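Phthiocerol/phthiodiolone dimycocerosyl transferase (Mycobacterium tuberculosis, PDB 1Q9J) probably catalyses the final step of phthiocerol dimycocerosate ester synthesis, transferring mycocerosic acyl chains from mycocerosic acid synthase onto phthiocerol and related alcohols. Local coordinates at residues S13-V22 with L325-G333; L98-Q108 with T119-A127. One frame throughout, in Å; residues are numbered along the deposited sequence.

Contact 1: residues S13-V22 with L325-G333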
ATOM      1  N   SER A  13     -14.911   5.625  -4.458  1.00 56.25           N
ATOM      2  CA  SER A  13     -13.591   5.520  -3.857  1.00 52.01           C
ATOM      3  C   SER A  13     -12.739   4.432  -4.539  1.00 52.84           C
ATOM      4  O   SER A  13     -11.518   4.556  -4.648  1.00 50.97           O
ATOM      5  CB  SER A  13     -13.775   5.237  -2.365  1.00 47.96           C
ATOM      6  OG  SER A  13     -12.627   4.684  -1.769  1.00 53.55           O
ATOM      7  N   GLU A  14     -13.391   3.379  -5.019  1.00 53.90           N
ATOM      8  CA  GLU A  14     -12.697   2.267  -5.665  1.00 51.10           C
ATOM      9  C   GLU A  14     -12.379   2.518  -7.141  1.00 49.44           C
ATOM     10  O   GLU A  14     -11.383   2.013  -7.666  1.00 47.30           O
ATOM     11  CB  GLU A  14     -13.551   1.013  -5.500  1.00 47.67           C
ATOM     12  CG  GLU A  14     -14.002   0.870  -4.063  1.00 45.86           C
ATOM     13  CD  GLU A  14     -14.871  -0.334  -3.784  1.00 44.49           C
ATOM     14  OE1 GLU A  14     -15.972  -0.428  -4.383  1.00 37.64           O
ATOM     15  OE2 GLU A  14     -14.434  -1.179  -2.953  1.00 40.13           O
ATOM     16  N   GLU A  15     -13.215   3.317  -7.796  1.00 49.10           N
ATOM     17  CA  GLU A  15     -13.029   3.633  -9.205  1.00 49.15           C
ATOM     18  C   GLU A  15     -11.668   4.180  -9.556  1.00 48.28           C
ATOM     19  O   GLU A  15     -11.216   4.019 -10.678  1.00 51.03           O
ATOM     20  CB  GLU A  15     -14.107   4.603  -9.681  1.00 49.30           C
ATOM     21  CG  GLU A  15     -15.487   4.008  -9.542  1.00 56.47           C
ATOM     22  CD  GLU A  15     -16.547   4.744 -10.320  1.00 60.83           C
ATOM     23  OE1 GLU A  15     -16.732   5.966 -10.084  1.00 63.56           O
ATOM     24  OE2 GLU A  15     -17.207   4.090 -11.170  1.00 63.93           O
ATOM     25  N   VAL A  16     -10.999   4.832  -8.619  1.00 49.34           N
ATOM     26  CA  VAL A  16      -9.679   5.338  -8.951  1.00 50.63           C
ATOM     27  C   VAL A  16      -8.852   4.173  -9.495  1.00 48.29           C
ATOM     28  O   VAL A  16      -8.246   4.282 -10.554  1.00 43.77           O
ATOM     29  CB  VAL A  16      -8.952   5.924  -7.717  1.00 53.08           C
ATOM     30  CG1 VAL A  16      -7.599   6.500  -8.132  1.00 50.50           C
ATOM     31  CG2 VAL A  16      -9.807   7.024  -7.092  1.00 57.27           C
ATOM     32  N   PHE A  17      -8.850   3.051  -8.779  1.00 46.30           N
ATOM     33  CA  PHE A  17      -8.062   1.894  -9.187  1.00 47.26           C
ATOM     34  C   PHE A  17      -8.509   1.260 -10.505  1.00 48.74           C
ATOM     35  O   PHE A  17      -7.718   0.587 -11.175  1.00 47.40           O
ATOM     36  CB  PHE A  17      -8.054   0.859  -8.063  1.00 49.02           C
ATOM     37  CG  PHE A  17      -7.867   1.459  -6.697  1.00 47.79           C
ATOM     38  CD1 PHE A  17      -8.940   1.554  -5.813  1.00 45.31           C
ATOM     39  CD2 PHE A  17      -6.628   1.969  -6.308  1.00 45.59           C
ATOM     40  CE1 PHE A  17      -8.779   2.150  -4.567  1.00 42.21           C
ATOM     41  CE2 PHE A  17      -6.460   2.566  -5.064  1.00 43.66           C
ATOM     42  CZ  PHE A  17      -7.534   2.658  -4.189  1.00 41.74           C
ATOM     43  N   ALA A  18      -9.772   1.448 -10.871  1.00 46.12           N
ATOM     44  CA  ALA A  18     -10.241   0.914 -12.147  1.00 51.19           C
ATOM     45  C   ALA A  18      -9.863   1.923 -13.249  1.00 54.98           C
ATOM     46  O   ALA A  18      -9.394   1.543 -14.326  1.00 56.54           O
ATOM     47  CB  ALA A  18     -11.745   0.687 -12.123  1.00 44.40           C
ATOM     48  N   GLN A  19     -10.044   3.208 -12.961  1.00 56.66           N
ATOM     49  CA  GLN A  19      -9.708   4.251 -13.918  1.00 59.29           C
ATOM     50  C   GLN A  19      -8.220   4.259 -14.315  1.00 56.28           C
ATOM     51  O   GLN A  19      -7.876   4.755 -15.381  1.00 60.00           O
ATOM     52  CB  GLN A  19     -10.113   5.628 -13.373  1.00 66.80           C
ATOM     53  CG  GLN A  19      -9.809   6.769 -14.342  1.00 83.78           C
ATOM     54  CD  GLN A  19     -10.372   8.116 -13.893  1.00 91.75           C
ATOM     55  OE1 GLN A  19     -10.185   8.538 -12.743  1.00 94.73           O
ATOM     56  NE2 GLN A  19     -11.040   8.812 -14.814  1.00 93.06           N
ATOM     57  N   TYR A  20      -7.345   3.728 -13.464  1.00 50.95           N
ATOM     58  CA  TYR A  20      -5.917   3.660 -13.778  1.00 50.97           C
ATOM     59  C   TYR A  20      -5.442   2.215 -13.748  1.00 50.92           C
ATOM     60  O   TYR A  20      -4.261   1.955 -13.516  1.00 45.53           O
ATOM     61  CB  TYR A  20      -5.065   4.456 -12.776  1.00 57.11           C
ATOM     62  CG  TYR A  20      -5.255   5.950 -12.864  1.00 62.59           C
ATOM     63  CD1 TYR A  20      -6.464   6.536 -12.500  1.00 67.46           C
ATOM     64  CD2 TYR A  20      -4.244   6.772 -13.355  1.00 68.07           C
ATOM     65  CE1 TYR A  20      -6.671   7.901 -12.625  1.00 72.42           C
ATOM     66  CE2 TYR A  20      -4.432   8.142 -13.488  1.00 72.64           C
ATOM     67  CZ  TYR A  20      -5.657   8.699 -13.121  1.00 75.25           C
ATOM     68  OH  TYR A  20      -5.885  10.046 -13.265  1.00 80.56           O
ATOM     69  N   GLU A  21      -6.358   1.280 -13.988  1.00 52.36           N
ATOM     70  CA  GLU A  21      -6.030  -0.141 -13.975  1.00 50.11           C
ATOM     71  C   GLU A  21      -4.972  -0.448 -12.915  1.00 48.72           C
ATOM     72  O   GLU A  21      -3.968  -1.099 -13.209  1.00 50.73           O
ATOM     73  CB  GLU A  21      -5.511  -0.575 -15.350  1.00 57.11           C
ATOM     74  CG  GLU A  21      -6.578  -0.755 -16.440  1.00 65.38           C
ATOM     75  CD  GLU A  21      -6.598  -2.180 -17.033  1.00 69.68           C
ATOM     76  OE1 GLU A  21      -7.378  -2.410 -17.989  1.00 76.04           O
ATOM     77  OE2 GLU A  21      -5.849  -3.067 -16.542  1.00 61.76           O
ATOM     78  N   VAL A  22      -5.188  -0.002 -11.679  1.00 44.75           N
ATOM     79  CA  VAL A  22      -4.189  -0.228 -10.633  1.00 42.07           C
ATOM     80  C   VAL A  22      -4.163  -1.655 -10.064  1.00 42.06           C
ATOM     81  O   VAL A  22      -5.177  -2.181  -9.624  1.00 44.91           O
ATOM     82  CB  VAL A  22      -4.372   0.792  -9.452  1.00 38.05           C
ATOM     83  CG1 VAL A  22      -3.298   0.565  -8.396  1.00 25.48           C
ATOM     84  CG2 VAL A  22      -4.306   2.218  -9.967  1.00 38.45           C
ATOM     85  N   LEU A 325     -12.222  11.992   2.030  1.00 63.65           N
ATOM     86  CA  LEU A 325     -10.884  11.762   1.511  1.00 62.85           C
ATOM     87  C   LEU A 325     -10.339  10.357   1.765  1.00 61.44           C
ATOM     88  O   LEU A 325     -10.320   9.876   2.897  1.00 62.25           O
ATOM     89  CB  LEU A 325      -9.910  12.796   2.093  1.00 66.98           C
ATOM     90  CG  LEU A 325      -9.154  13.713   1.115  1.00 72.77           C
ATOM     91  CD1 LEU A 325      -8.104  14.522   1.886  1.00 71.56           C
ATOM     92  CD2 LEU A 325      -8.462  12.876   0.021  1.00 75.35           C
ATOM     93  N   HIS A 326      -9.891   9.694   0.704  1.00 60.50           N
ATOM     94  CA  HIS A 326      -9.300   8.363   0.834  1.00 58.87           C
ATOM     95  C   HIS A 326      -7.887   8.437   0.276  1.00 56.71           C
ATOM     96  O   HIS A 326      -7.557   9.347  -0.483  1.00 54.88           O
ATOM     97  CB  HIS A 326     -10.119   7.310   0.068  1.00 62.72           C
ATOM     98  CG  HIS A 326     -10.287   7.609  -1.390  1.00 63.55           C
ATOM     99  ND1 HIS A 326     -11.048   8.662  -1.851  1.00 61.05           N
ATOM    100  CD2 HIS A 326      -9.789   6.996  -2.490  1.00 61.91           C
ATOM    101  CE1 HIS A 326     -11.010   8.686  -3.171  1.00 63.59           C
ATOM    102  NE2 HIS A 326     -10.252   7.687  -3.585  1.00 62.82           N
ATOM    103  N   PHE A 327      -7.051   7.475   0.632  1.00 59.27           N
ATOM    104  CA  PHE A 327      -5.684   7.510   0.144  1.00 61.34           C
ATOM    105  C   PHE A 327      -5.568   7.115  -1.326  1.00 63.90           C
ATOM    106  O   PHE A 327      -4.502   7.245  -1.921  1.00 65.53           O
ATOM    107  CB  PHE A 327      -4.789   6.627   1.016  1.00 60.49           C
ATOM    108  CG  PHE A 327      -3.312   6.908   0.858  1.00 63.08           C
ATOM    109  CD1 PHE A 327      -2.821   8.217   0.866  1.00 61.94           C
ATOM    110  CD2 PHE A 327      -2.405   5.860   0.747  1.00 65.02           C
ATOM    111  CE1 PHE A 327      -1.443   8.475   0.770  1.00 60.59           C
ATOM    112  CE2 PHE A 327      -1.029   6.114   0.651  1.00 63.77           C
ATOM    113  CZ  PHE A 327      -0.550   7.426   0.665  1.00 57.50           C
ATOM    114  N   GLY A 328      -6.653   6.639  -1.922  1.00 64.33           N
ATOM    115  CA  GLY A 328      -6.571   6.293  -3.326  1.00 66.97           C
ATOM    116  C   GLY A 328      -6.202   7.525  -4.148  1.00 66.50           C
ATOM    117  O   GLY A 328      -5.584   7.417  -5.211  1.00 68.22           O
ATOM    118  N   THR A 329      -6.578   8.703  -3.652  1.00 65.56           N
ATOM    119  CA  THR A 329      -6.300   9.963  -4.345  1.00 66.75           C
ATOM    120  C   THR A 329      -4.826  10.113  -4.732  1.00 63.97           C
ATOM    121  O   THR A 329      -4.475  10.906  -5.609  1.00 61.42           O
ATOM    122  CB  THR A 329      -6.702  11.189  -3.477  1.00 69.88           C
ATOM    123  OG1 THR A 329      -5.870  11.260  -2.308  1.00 73.65           O
ATOM    124  CG2 THR A 329      -8.156  11.086  -3.046  1.00 73.91           C
ATOM    125  N   ALA A 330      -3.968   9.347  -4.069  1.00 61.13           N
ATOM    126  CA  ALA A 330      -2.539   9.381  -4.338  1.00 60.33           C
ATOM    127  C   ALA A 330      -2.248   9.143  -5.812  1.00 63.08           C
ATOM    128  O   ALA A 330      -1.342   9.753  -6.365  1.00 66.67           O
ATOM    129  CB  ALA A 330      -1.830   8.331  -3.497  1.00 54.10           C
ATOM    130  N   PHE A 331      -3.015   8.254  -6.437  1.00 66.60           N
ATOM    131  CA  PHE A 331      -2.834   7.927  -7.843  1.00 67.22           C
ATOM    132  C   PHE A 331      -3.362   9.004  -8.771  1.00 70.01           C
ATOM    133  O   PHE A 331      -3.447   8.807  -9.977  1.00 71.61           O
ATOM    134  CB  PHE A 331      -3.511   6.598  -8.172  1.00 65.10           C
ATOM    135  CG  PHE A 331      -2.837   5.417  -7.559  1.00 63.79           C
ATOM    136  CD1 PHE A 331      -3.168   4.997  -6.278  1.00 65.24           C
ATOM    137  CD2 PHE A 331      -1.841   4.745  -8.248  1.00 62.74           C
ATOM    138  CE1 PHE A 331      -2.512   3.917  -5.688  1.00 64.10           C
ATOM    139  CE2 PHE A 331      -1.178   3.665  -7.672  1.00 61.26           C
ATOM    140  CZ  PHE A 331      -1.516   3.252  -6.388  1.00 64.15           C
ATOM    141  N   GLU A 332      -3.730  10.143  -8.210  1.00 74.48           N
ATOM    142  CA  GLU A 332      -4.219  11.232  -9.028  1.00 77.39           C
ATOM    143  C   GLU A 332      -3.233  12.388  -8.946  1.00 79.56           C
ATOM    144  O   GLU A 332      -3.580  13.532  -9.225  1.00 80.88           O
ATOM    145  CB  GLU A 332      -5.593  11.663  -8.539  1.00 77.37           C
ATOM    146  CG  GLU A 332      -6.602  10.552  -8.611  1.00 80.99           C
ATOM    147  CD  GLU A 332      -7.942  10.960  -8.056  1.00 83.47           C
ATOM    148  OE1 GLU A 332      -8.015  11.272  -6.852  1.00 88.31           O
ATOM    149  OE2 GLU A 332      -8.924  10.977  -8.822  1.00 86.78           O
ATOM    150  N   GLY A 333      -2.003  12.070  -8.550  1.00 82.34           N
ATOM    151  CA  GLY A 333      -0.961  13.072  -8.432  1.00 85.92           C
ATOM    152  C   GLY A 333      -1.393  14.333  -7.712  1.00 89.52           C
ATOM    153  O   GLY A 333      -2.116  14.267  -6.714  1.00 90.64           O
TER

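Contact 2: residues L98-Q108 with T119-A127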
ATOM      1  N   LEU A  98      -1.668  -8.250 -17.191  1.00 76.68           N
ATOM      2  CA  LEU A  98      -2.695  -7.988 -16.191  1.00 69.60           C
ATOM      3  C   LEU A  98      -3.810  -7.234 -16.878  1.00 68.30           C
ATOM      4  O   LEU A  98      -3.557  -6.247 -17.561  1.00 70.89           O
ATOM      5  CB  LEU A  98      -2.135  -7.130 -15.061  1.00 62.38           C
ATOM      6  CG  LEU A  98      -0.888  -7.672 -14.386  1.00 57.76           C
ATOM      7  CD1 LEU A  98      -0.281  -6.573 -13.572  1.00 58.42           C
ATOM      8  CD2 LEU A  98      -1.201  -8.893 -13.540  1.00 52.88           C
ATOM      9  N   ASP A  99      -5.043  -7.687 -16.691  1.00 66.10           N
ATOM     10  CA  ASP A  99      -6.173  -7.028 -17.322  1.00 63.87           C
ATOM     11  C   ASP A  99      -7.418  -7.049 -16.440  1.00 61.78           C
ATOM     12  O   ASP A  99      -7.939  -8.117 -16.132  1.00 64.44           O
ATOM     13  CB  ASP A  99      -6.482  -7.716 -18.649  1.00 66.23           C
ATOM     14  CG  ASP A  99      -7.594  -7.033 -19.412  1.00 70.34           C
ATOM     15  OD1 ASP A  99      -8.019  -7.566 -20.456  1.00 68.92           O
ATOM     16  OD2 ASP A  99      -8.040  -5.957 -18.977  1.00 76.20           O
ATOM     17  N   GLN A 100      -7.885  -5.865 -16.046  1.00 56.90           N
ATOM     18  CA  GLN A 100      -9.078  -5.722 -15.212  1.00 50.99           C
ATOM     19  C   GLN A 100     -10.274  -6.495 -15.736  1.00 53.29           C
ATOM     20  O   GLN A 100     -10.932  -7.221 -14.992  1.00 57.28           O
ATOM     21  CB  GLN A 100      -9.520  -4.271 -15.138  1.00 46.72           C
ATOM     22  CG  GLN A 100      -8.543  -3.332 -14.527  1.00 43.72           C
ATOM     23  CD  GLN A 100      -9.100  -1.920 -14.476  1.00 43.89           C
ATOM     24  OE1 GLN A 100      -8.630  -1.084 -13.711  1.00 46.18           O
ATOM     25  NE2 GLN A 100     -10.111  -1.649 -15.301  1.00 34.82           N
ATOM     26  N   SER A 101     -10.567  -6.294 -17.018  1.00 52.24           N
ATOM     27  CA  SER A 101     -11.701  -6.931 -17.683  1.00 48.47           C
ATOM     28  C   SER A 101     -11.623  -8.444 -17.644  1.00 45.87           C
ATOM     29  O   SER A 101     -12.621  -9.120 -17.869  1.00 48.45           O
ATOM     30  CB  SER A 101     -11.767  -6.472 -19.130  1.00 46.75           C
ATOM     31  OG  SER A 101     -10.525  -6.694 -19.760  1.00 49.78           O
ATOM     32  N   VAL A 102     -10.443  -8.973 -17.339  1.00 40.97           N
ATOM     33  CA  VAL A 102     -10.272 -10.412 -17.285  1.00 43.16           C
ATOM     34  C   VAL A 102     -10.157 -11.007 -15.881  1.00 44.47           C
ATOM     35  O   VAL A 102     -11.052 -11.707 -15.437  1.00 45.33           O
ATOM     36  CB  VAL A 102      -9.034 -10.840 -18.102  1.00 44.40           C
ATOM     37  CG1 VAL A 102      -8.878 -12.356 -18.071  1.00 40.32           C
ATOM     38  CG2 VAL A 102      -9.160 -10.343 -19.533  1.00 40.94           C
ATOM     39  N   SER A 103      -9.058 -10.731 -15.189  1.00 48.69           N
ATOM     40  CA  SER A 103      -8.830 -11.279 -13.849  1.00 50.74           C
ATOM     41  C   SER A 103      -8.350 -10.177 -12.896  1.00 52.10           C
ATOM     42  O   SER A 103      -7.862  -9.138 -13.344  1.00 57.22           O
ATOM     43  CB  SER A 103      -7.783 -12.399 -13.958  1.00 52.14           C
ATOM     44  OG  SER A 103      -7.458 -12.974 -12.714  1.00 58.36           O
ATOM     45  N   LEU A 104      -8.482 -10.377 -11.589  1.00 49.90           N
ATOM     46  CA  LEU A 104      -8.018  -9.352 -10.643  1.00 44.97           C
ATOM     47  C   LEU A 104      -7.010  -9.933  -9.673  1.00 46.09           C
ATOM     48  O   LEU A 104      -6.540  -9.244  -8.777  1.00 49.66           O
ATOM     49  CB  LEU A 104      -9.192  -8.789  -9.850  1.00 37.25           C
ATOM     50  CG  LEU A 104     -10.300  -8.142 -10.677  1.00 34.93           C
ATOM     51  CD1 LEU A 104     -11.392  -7.631  -9.748  1.00 26.31           C
ATOM     52  CD2 LEU A 104      -9.725  -7.000 -11.491  1.00 35.92           C
ATOM     53  N   LEU A 105      -6.676 -11.201  -9.869  1.00 44.65           N
ATOM     54  CA  LEU A 105      -5.740 -11.878  -8.996  1.00 46.76           C
ATOM     55  C   LEU A 105      -4.892 -12.867  -9.804  1.00 49.85           C
ATOM     56  O   LEU A 105      -5.407 -13.595 -10.667  1.00 47.20           O
ATOM     57  CB  LEU A 105      -6.516 -12.606  -7.897  1.00 43.51           C
ATOM     58  CG  LEU A 105      -5.724 -13.391  -6.851  1.00 45.98           C
ATOM     59  CD1 LEU A 105      -4.835 -12.456  -6.048  1.00 40.84           C
ATOM     60  CD2 LEU A 105      -6.682 -14.125  -5.948  1.00 49.64           C
ATOM     61  N   HIS A 106      -3.594 -12.886  -9.505  1.00 50.75           N
ATOM     62  CA  HIS A 106      -2.632 -13.756 -10.177  1.00 52.81           C
ATOM     63  C   HIS A 106      -1.541 -14.179  -9.192  1.00 55.11           C
ATOM     64  O   HIS A 106      -0.916 -13.330  -8.544  1.00 56.88           O
ATOM     65  CB  HIS A 106      -1.984 -13.020 -11.362  1.00 52.06           C
ATOM     66  CG  HIS A 106      -2.885 -12.854 -12.551  1.00 55.82           C
ATOM     67  ND1 HIS A 106      -3.312 -13.917 -13.313  1.00 56.48           N
ATOM     68  CD2 HIS A 106      -3.431 -11.748 -13.110  1.00 54.93           C
ATOM     69  CE1 HIS A 106      -4.083 -13.475 -14.294  1.00 53.59           C
ATOM     70  NE2 HIS A 106      -4.172 -12.164 -14.193  1.00 57.48           N
ATOM     71  N   LEU A 107      -1.325 -15.486  -9.059  1.00 55.09           N
ATOM     72  CA  LEU A 107      -0.272 -15.985  -8.176  1.00 59.90           C
ATOM     73  C   LEU A 107       0.831 -16.561  -9.058  1.00 63.14           C
ATOM     74  O   LEU A 107       0.686 -17.639  -9.625  1.00 66.06           O
ATOM     75  CB  LEU A 107      -0.798 -17.067  -7.220  1.00 55.54           C
ATOM     76  CG  LEU A 107       0.294 -17.600  -6.276  1.00 53.73           C
ATOM     77  CD1 LEU A 107       1.005 -16.430  -5.608  1.00 48.44           C
ATOM     78  CD2 LEU A 107      -0.299 -18.531  -5.230  1.00 53.79           C
ATOM     79  N   GLN A 108       1.940 -15.840  -9.164  1.00 67.27           N
ATOM     80  CA  GLN A 108       3.050 -16.270 -10.009  1.00 68.23           C
ATOM     81  C   GLN A 108       4.275 -16.793  -9.254  1.00 65.83           C
ATOM     82  O   GLN A 108       4.956 -16.036  -8.563  1.00 61.20           O
ATOM     83  CB  GLN A 108       3.467 -15.106 -10.906  1.00 71.35           C
ATOM     84  CG  GLN A 108       4.543 -15.453 -11.907  1.00 75.93           C
ATOM     85  CD  GLN A 108       5.136 -14.216 -12.534  1.00 77.88           C
ATOM     86  OE1 GLN A 108       5.692 -13.365 -11.835  1.00 77.99           O
ATOM     87  NE2 GLN A 108       5.030 -14.106 -13.858  1.00 80.07           N
ATOM     88  N   THR A 119       5.005 -14.307  -6.174  1.00 63.35           N
ATOM     89  CA  THR A 119       4.498 -12.970  -6.449  1.00 58.07           C
ATOM     90  C   THR A 119       2.996 -12.995  -6.608  1.00 56.87           C
ATOM     91  O   THR A 119       2.469 -13.725  -7.447  1.00 56.96           O
ATOM     92  CB  THR A 119       5.101 -12.392  -7.727  1.00 54.80           C
ATOM     93  OG1 THR A 119       6.523 -12.514  -7.670  1.00 57.90           O
ATOM     94  CG2 THR A 119       4.729 -10.920  -7.876  1.00 51.90           C
ATOM     95  N   LEU A 120       2.318 -12.188  -5.797  1.00 53.24           N
ATOM     96  CA  LEU A 120       0.872 -12.097  -5.847  1.00 50.36           C
ATOM     97  C   LEU A 120       0.469 -10.768  -6.456  1.00 49.59           C
ATOM     98  O   LEU A 120       0.984  -9.718  -6.080  1.00 46.85           O
ATOM     99  CB  LEU A 120       0.272 -12.203  -4.452  1.00 50.31           C
ATOM    100  CG  LEU A 120      -1.249 -12.376  -4.464  1.00 51.96           C
ATOM    101  CD1 LEU A 120      -1.575 -13.863  -4.499  1.00 54.62           C
ATOM    102  CD2 LEU A 120      -1.853 -11.739  -3.216  1.00 45.75           C
ATOM    103  N   TYR A 121      -0.438 -10.827  -7.423  1.00 48.98           N
ATOM    104  CA  TYR A 121      -0.935  -9.625  -8.077  1.00 43.30           C
ATOM    105  C   TYR A 121      -2.384  -9.478  -7.677  1.00 43.32           C
ATOM    106  O   TYR A 121      -3.186 -10.413  -7.792  1.00 41.26           O
ATOM    107  CB  TYR A 121      -0.830  -9.723  -9.591  1.00 40.50           C
ATOM    108  CG  TYR A 121       0.583  -9.785 -10.088  1.00 40.08           C
ATOM    109  CD1 TYR A 121       1.270 -10.991 -10.118  1.00 38.51           C
ATOM    110  CD2 TYR A 121       1.239  -8.631 -10.536  1.00 40.56           C
ATOM    111  CE1 TYR A 121       2.573 -11.047 -10.584  1.00 42.60           C
ATOM    112  CE2 TYR A 121       2.545  -8.673 -11.003  1.00 36.72           C
ATOM    113  CZ  TYR A 121       3.209  -9.888 -11.025  1.00 41.16           C
ATOM    114  OH  TYR A 121       4.518  -9.938 -11.463  1.00 43.67           O
ATOM    115  N   LEU A 122      -2.718  -8.283  -7.218  1.00 43.87           N
ATOM    116  CA  LEU A 122      -4.046  -8.015  -6.728  1.00 40.58           C
ATOM    117  C   LEU A 122      -4.534  -6.658  -7.172  1.00 39.19           C
ATOM    118  O   LEU A 122      -3.869  -5.652  -6.964  1.00 43.75           O
ATOM    119  CB  LEU A 122      -3.998  -8.070  -5.214  1.00 35.95           C
ATOM    120  CG  LEU A 122      -5.313  -8.089  -4.452  1.00 42.26           C
ATOM    121  CD1 LEU A 122      -6.169  -9.273  -4.879  1.00 33.32           C
ATOM    122  CD2 LEU A 122      -4.962  -8.162  -2.977  1.00 33.53           C
ATOM    123  N   HIS A 123      -5.692  -6.620  -7.804  1.00 38.27           N
ATOM    124  CA  HIS A 123      -6.215  -5.343  -8.218  1.00 38.69           C
ATOM    125  C   HIS A 123      -6.549  -4.536  -6.961  1.00 41.15           C
ATOM    126  O   HIS A 123      -7.218  -5.030  -6.042  1.00 39.01           O
ATOM    127  CB  HIS A 123      -7.445  -5.536  -9.082  1.00 34.29           C
ATOM    128  CG  HIS A 123      -7.841  -4.299  -9.813  1.00 36.17           C
ATOM    129  ND1 HIS A 123      -7.450  -4.052 -11.109  1.00 43.25           N
ATOM    130  CD2 HIS A 123      -8.491  -3.187  -9.388  1.00 37.23           C
ATOM    131  CE1 HIS A 123      -7.835  -2.834 -11.457  1.00 43.40           C
ATOM    132  NE2 HIS A 123      -8.464  -2.292 -10.429  1.00 40.95           N
ATOM    133  N   HIS A 124      -6.084  -3.291  -6.928  1.00 42.11           N
ATOM    134  CA  HIS A 124      -6.282  -2.422  -5.763  1.00 44.97           C
ATOM    135  C   HIS A 124      -7.737  -2.100  -5.376  1.00 43.79           C
ATOM    136  O   HIS A 124      -8.005  -1.634  -4.269  1.00 41.93           O
ATOM    137  CB  HIS A 124      -5.500  -1.118  -5.961  1.00 49.00           C
ATOM    138  CG  HIS A 124      -5.037  -0.477  -4.684  1.00 49.95           C
ATOM    139  ND1 HIS A 124      -5.899  -0.113  -3.672  1.00 49.01           N
ATOM    140  CD2 HIS A 124      -3.806  -0.063  -4.293  1.00 49.83           C
ATOM    141  CE1 HIS A 124      -5.223   0.501  -2.720  1.00 50.42           C
ATOM    142  NE2 HIS A 124      -3.950   0.545  -3.072  1.00 50.49           N
ATOM    143  N   CYS A 125      -8.670  -2.368  -6.275  1.00 38.32           N
ATOM    144  CA  CYS A 125     -10.051  -2.093  -5.976  1.00 35.43           C
ATOM    145  C   CYS A 125     -10.570  -3.185  -5.025  1.00 36.78           C
ATOM    146  O   CYS A 125     -11.683  -3.122  -4.515  1.00 36.66           O
ATOM    147  CB  CYS A 125     -10.880  -2.055  -7.273  1.00 35.62           C
ATOM    148  SG  CYS A 125     -11.525  -3.699  -7.835  1.00 41.45           S
ATOM    149  N   MET A 126      -9.750  -4.187  -4.773  1.00 39.07           N
ATOM    150  CA  MET A 126     -10.181  -5.245  -3.896  1.00 39.52           C
ATOM    151  C   MET A 126      -9.481  -5.241  -2.559  1.00 42.95           C
ATOM    152  O   MET A 126      -9.825  -6.025  -1.674  1.00 43.27           O
ATOM    153  CB  MET A 126      -9.939  -6.569  -4.581  1.00 45.04           C
ATOM    154  CG  MET A 126     -10.726  -6.672  -5.868  1.00 53.53           C
ATOM    155  SD  MET A 126     -12.470  -7.041  -5.537  1.00 55.84           S
ATOM    156  CE  MET A 126     -12.197  -8.659  -4.881  1.00 51.05           C
ATOM    157  N   ALA A 127      -8.498  -4.369  -2.393  1.00 39.32           N
ATOM    158  CA  ALA A 127      -7.781  -4.356  -1.139  1.00 39.31           C
ATOM    159  C   ALA A 127      -6.750  -3.262  -1.077  1.00 41.93           C
ATOM    160  O   ALA A 127      -6.108  -2.940  -2.074  1.00 48.46           O
ATOM    161  CB  ALA A 127      -7.110  -5.694  -0.928  1.00 29.25           C
TER

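Contact 1: residues S13-V22 with L325-G333
V22 lays both of its methyls over one face of the F331 ring, CG1 coming to 3.8 Å from F331 CZ and CG2 passing above the CD2 rim. The same ring meets F17 differently: F331 CE1 lies at the edge of the F17 ring, near its plane, 4.2 Å from F17 CE2. V16 works in two directions. With its CG1 anti to the backbone N (chi1 -177°), that methyl reaches G328 O at 3.7 Å and F331 CB at 4.1 Å, while V16 CG2 approaches the edge of the H326 imidazole, 3.6 Å from H326 NE2. S13 covers one face of that imidazole with both CA and OG, and its CA sits 4.2 Å from the ring centroid in a CH-pi contact. At the other end Y20 presents a ring face to the carbonyl oxygen of F331, with F331 O 3.7 Å from Y20 CE2. No hydrogen bond links the two segments; the join rests on van der Waals and ring contacts.

One layer out, T329 backs the imidazole: its CG2 lies on the H326 face opposite S13, and T329 OG1 donates to H326 O at 3.1 Å, at the start of the 3-10 segment 327-331. On the helix side, a Schellman motif with E21 at positive phi ends helix 12-19 and turns the chain so that V22 comes round to F331.

Farther out, F17 stacks on the ring of H124, the proton acceptor by similarity, and F331 makes an edge-to-face pair with F368 of strand 360-368. M164 of helix 164-170 touches H326, and F327 and A330 rest against F343 of strand 342-345.

Contact 2: residues L98-Q108 with T119-A127
L104 and H123 meet at the open end of this antiparallel hairpin, beyond the last bridge pair, where H123 N donates to L104 O (2.9 Å) and L104 CD2 rests 3.6 Å from H123 CB. The other branch of L104, CD1, lies 4.1 Å from CG of M126, whose side chain crosses it at about a right angle. Further along, H106 and Y121 exchange two backbone bonds, as do Q108 and T119. On the sheet face of L105, L107, L120 and L122, the leucines interdigitate: L105 CD1 lies 3.9 Å from L120 CD1 and 3.6 Å from L122 CD1. L107 CD1 also meets L120 CD1. F43 of helix 36-49 covers L105 and L107 there.

Y121, its CG beside the backbone N (chi1 -65°), is packed against L98 and strand 105-108, with H106 O lying in plane at the ring edge and L98 CD2 3.9 Å from Y121 CD2. The looser side is at H106, which is only partly buried, and in the loop before its strand, where S101 and V102 face solvent.

Strand 117-123 ends at H123 and the chain passes straight into H124; with D128 they make the HHxxxDG signature of the CoA-dependent acyltransferase superfamily; by similarity H124 is the proton acceptor and D128 organises the active site.

The two contacts lie 15 Å apart, centre to centre, and meet at H124: V22 O of contact 1 is 3.1 Å from H124 N of contact 2, probably a hydrogen bond. V22 leads into strand 23-31, which runs antiparallel beside strand 117-123 in the five-stranded mixed sheet. Contact 2, local in sequence, is nested within the 302-residue loop that contact 1 closes. Contact 1 joins this part of the chain to the turn preceding strand 342-345 of the six-stranded sheet, consistent with an interface between the two related structural domains. The putative catalytic histidine therefore sits where the hairpin end meets that interface.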